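Side-chain contact in pyruvate kinase (PDB 3QTG), which catalyses the last step of glycolysis, the transfer of a phosphate from phosphoenolpyruvate to ADP, which yields pyruvate and ATP: residues Gly431-Ile436 against Ser456-Leu461. Sequence-based numbering, arbitrary orientation.
Sequences GLEKLI and SVKVKL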
ATOM      1  N   GLY A 431       6.511  36.098  16.006  1.00 49.07           N
ATOM      2  CA  GLY A 431       7.647  35.214  15.837  1.00 46.97           C
ATOM      3  C   GLY A 431       7.709  34.571  14.467  1.00 45.90           C
ATOM      4  O   GLY A 431       8.747  34.608  13.802  1.00 44.76           O
ATOM      5  N   LEU A 432       6.590  33.991  14.032  1.00 45.69           N
ATOM      6  CA  LEU A 432       6.538  33.335  12.715  1.00 45.56           C
ATOM      7  C   LEU A 432       6.808  34.307  11.559  1.00 46.52           C
ATOM      8  O   LEU A 432       7.484  33.953  10.594  1.00 46.60           O
ATOM      9  CB  LEU A 432       5.221  32.571  12.508  1.00 44.23           C
ATOM     10  CG  LEU A 432       5.255  31.523  11.378  1.00 44.43           C
ATOM     11  CD1 LEU A 432       6.249  30.366  11.668  1.00 42.03           C
ATOM     12  CD2 LEU A 432       3.854  30.978  11.068  1.00 43.84           C
ATOM     13  N   GLU A 433       6.288  35.527  11.653  1.00 48.13           N
ATOM     14  CA  GLU A 433       6.483  36.489  10.573  1.00 49.59           C
ATOM     15  C   GLU A 433       7.935  36.976  10.492  1.00 49.24           C
ATOM     16  O   GLU A 433       8.447  37.134   9.392  1.00 49.77           O
ATOM     17  CB  GLU A 433       5.455  37.634  10.609  1.00 50.40           C
ATOM     18  CG  GLU A 433       3.970  37.173  10.527  1.00 54.86           C
ATOM     19  CD  GLU A 433       3.596  36.333   9.260  1.00 58.96           C
ATOM     20  OE1 GLU A 433       3.901  36.764   8.115  1.00 60.13           O
ATOM     21  OE2 GLU A 433       2.973  35.244   9.421  1.00 59.80           O
ATOM     22  N   LYS A 434       8.604  37.162  11.634  1.00 49.28           N
ATOM     23  CA  LYS A 434      10.064  37.397  11.657  1.00 49.53           C
ATOM     24  C   LYS A 434      10.882  36.251  11.066  1.00 49.01           C
ATOM     25  O   LYS A 434      11.860  36.482  10.351  1.00 49.19           O
ATOM     26  CB  LYS A 434      10.571  37.651  13.076  1.00 50.11           C
ATOM     27  CG  LYS A 434      10.094  38.934  13.711  1.00 51.27           C
ATOM     28  CD  LYS A 434      10.478  38.920  15.181  1.00 53.17           C
ATOM     29  CE  LYS A 434       9.898  40.101  15.943  1.00 55.81           C
ATOM     30  NZ  LYS A 434      10.656  41.350  15.667  1.00 56.64           N
ATOM     31  N   LEU A 435      10.502  35.013  11.392  1.00 48.61           N
ATOM     32  CA  LEU A 435      11.136  33.829  10.797  1.00 47.63           C
ATOM     33  C   LEU A 435      10.887  33.725   9.284  1.00 47.43           C
ATOM     34  O   LEU A 435      11.792  33.390   8.538  1.00 47.29           O
ATOM     35  CB  LEU A 435      10.709  32.538  11.528  1.00 47.02           C
ATOM     36  CG  LEU A 435      11.333  31.182  11.134  1.00 47.19           C
ATOM     37  CD1 LEU A 435      12.838  31.119  11.448  1.00 46.31           C
ATOM     38  CD2 LEU A 435      10.592  30.034  11.830  1.00 45.66           C
ATOM     39  N   ILE A 436       9.667  34.002   8.836  1.00 48.00           N
ATOM     40  CA  ILE A 436       9.356  33.960   7.409  1.00 48.70           C
ATOM     41  C   ILE A 436      10.146  35.054   6.675  1.00 50.71           C
ATOM     42  O   ILE A 436      10.655  34.827   5.571  1.00 50.39           O
ATOM     43  CB  ILE A 436       7.837  34.110   7.136  1.00 48.46           C
ATOM     44  CG1 ILE A 436       7.093  32.841   7.547  1.00 47.20           C
ATOM     45  CG2 ILE A 436       7.575  34.427   5.651  1.00 47.62           C
ATOM     46  CD1 ILE A 436       5.558  32.965   7.561  1.00 47.94           C
ATOM     47  N   SER A 456      -1.194  27.169  13.273  1.00 41.14           N
ATOM     48  CA  SER A 456      -1.184  28.029  12.103  1.00 40.79           C
ATOM     49  C   SER A 456      -0.167  27.514  11.109  1.00 39.94           C
ATOM     50  O   SER A 456       0.897  27.070  11.500  1.00 39.09           O
ATOM     51  CB  SER A 456      -0.871  29.475  12.500  1.00 41.49           C
ATOM     52  OG  SER A 456      -0.953  30.335  11.364  1.00 44.23           O
ATOM     53  N   VAL A 457      -0.517  27.535   9.825  1.00 39.64           N
ATOM     54  CA  VAL A 457       0.392  27.114   8.755  1.00 39.10           C
ATOM     55  C   VAL A 457       0.314  28.198   7.688  1.00 39.28           C
ATOM     56  O   VAL A 457      -0.791  28.589   7.298  1.00 39.36           O
ATOM     57  CB  VAL A 457      -0.038  25.747   8.120  1.00 39.51           C
ATOM     58  CG1 VAL A 457       1.040  25.185   7.195  1.00 38.60           C
ATOM     59  CG2 VAL A 457      -0.415  24.700   9.212  1.00 38.49           C
ATOM     60  N   LYS A 458       1.468  28.697   7.245  1.00 38.77           N
ATOM     61  CA  LYS A 458       1.569  29.584   6.069  1.00 38.76           C
ATOM     62  C   LYS A 458       2.324  28.803   5.001  1.00 38.44           C
ATOM     63  O   LYS A 458       3.428  28.345   5.238  1.00 37.60           O
ATOM     64  CB  LYS A 458       2.341  30.879   6.367  1.00 39.21           C
ATOM     65  CG  LYS A 458       1.796  31.781   7.469  1.00 40.85           C
ATOM     66  CD  LYS A 458       0.422  32.325   7.103  1.00 46.92           C
ATOM     67  CE  LYS A 458       0.158  33.648   7.828  1.00 49.90           C
ATOM     68  NZ  LYS A 458      -1.268  33.761   8.221  1.00 51.87           N
ATOM     69  N   VAL A 459       1.725  28.624   3.837  1.00 38.60           N
ATOM     70  CA  VAL A 459       2.349  27.814   2.790  1.00 39.59           C
ATOM     71  C   VAL A 459       2.600  28.696   1.562  1.00 40.93           C
ATOM     72  O   VAL A 459       1.675  29.310   1.053  1.00 40.30           O
ATOM     73  CB  VAL A 459       1.483  26.576   2.394  1.00 39.01           C
ATOM     74  CG1 VAL A 459       2.197  25.741   1.334  1.00 38.33           C
ATOM     75  CG2 VAL A 459       1.147  25.717   3.612  1.00 38.28           C
ATOM     76  N   LYS A 460       3.855  28.800   1.126  1.00 42.65           N
ATOM     77  CA  LYS A 460       4.125  29.387  -0.175  1.00 45.75           C
ATOM     78  C   LYS A 460       4.663  28.305  -1.112  1.00 47.24           C
ATOM     79  O   LYS A 460       5.708  27.699  -0.845  1.00 47.19           O
ATOM     80  CB  LYS A 460       5.061  30.593  -0.103  1.00 46.39           C
ATOM     81  CG  LYS A 460       4.955  31.419  -1.383  1.00 48.78           C
ATOM     82  CD  LYS A 460       5.360  32.862  -1.213  1.00 52.02           C
ATOM     83  CE  LYS A 460       4.953  33.641  -2.463  1.00 54.92           C
ATOM     84  NZ  LYS A 460       5.348  35.079  -2.359  1.00 57.70           N
ATOM     85  N   LEU A 461       3.916  28.050  -2.178  1.00 49.02           N
ATOM     86  CA  LEU A 461       4.193  26.935  -3.074  1.00 51.65           C
ATOM     87  C   LEU A 461       5.231  27.304  -4.139  1.00 53.18           C
ATOM     88  O   LEU A 461       5.682  28.462  -4.251  1.00 54.44           O
ATOM     89  CB  LEU A 461       2.896  26.428  -3.733  1.00 51.58           C
ATOM     90  CG  LEU A 461       1.693  26.037  -2.860  1.00 52.31           C
ATOM     91  CD1 LEU A 461       0.417  25.958  -3.656  1.00 52.10           C
ATOM     92  CD2 LEU A 461       1.925  24.717  -2.175  1.00 54.49           C
ATOM     93  OXT LEU A 461       5.660  26.438  -4.923  1.00 54.81           O
TER
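The carboxylate of Glu433 meets Lys458 through OE2, which lies 3.6 Å from Lys458 CE, a carbon placed off the carboxylate plane to one side. Ile436 CD1, from the same helix as the glutamate, sits on the other side of that plane, displaced from the centre of the group. OE2 touches the hydrocarbon part of the lysine, not its ammonium group: Glu433 OE2 and Lys458 NZ remain 4.7 Å apart, a separation that allows attraction but not a salt bridge. OE2 is buried here without a polar partner in the model. The Lys458 chain, with CG anti to the carbonyl carbon (chi1 -59°) and bends at chi2 and chi4, passes both Glu433 and Ile436 at about a right angle. The pair illustrates how the aliphatic part of a lysine can pack while its ammonium group is used elsewhere, here in the alpha/beta C-terminal domain of pyruvate kinase, where helix 428-439 covers one face of a mixed sheet and helix 358-373 packs against Val457 and Val459 of strand 455-460. That strand pairs antiparallel with 444-448; its other edge pairs antiparallel with a strand of the second subunit, and the sheet runs on across the interface. Ile436 CD1 also packs 3.9 Å from Lys458 CG, while Leu432 CD2, one helical turn earlier, approaches the same carbon at 4.2 Å. Ser456 OG of this chain and Lys458 NZ of the second subunit form a hydrogen bond.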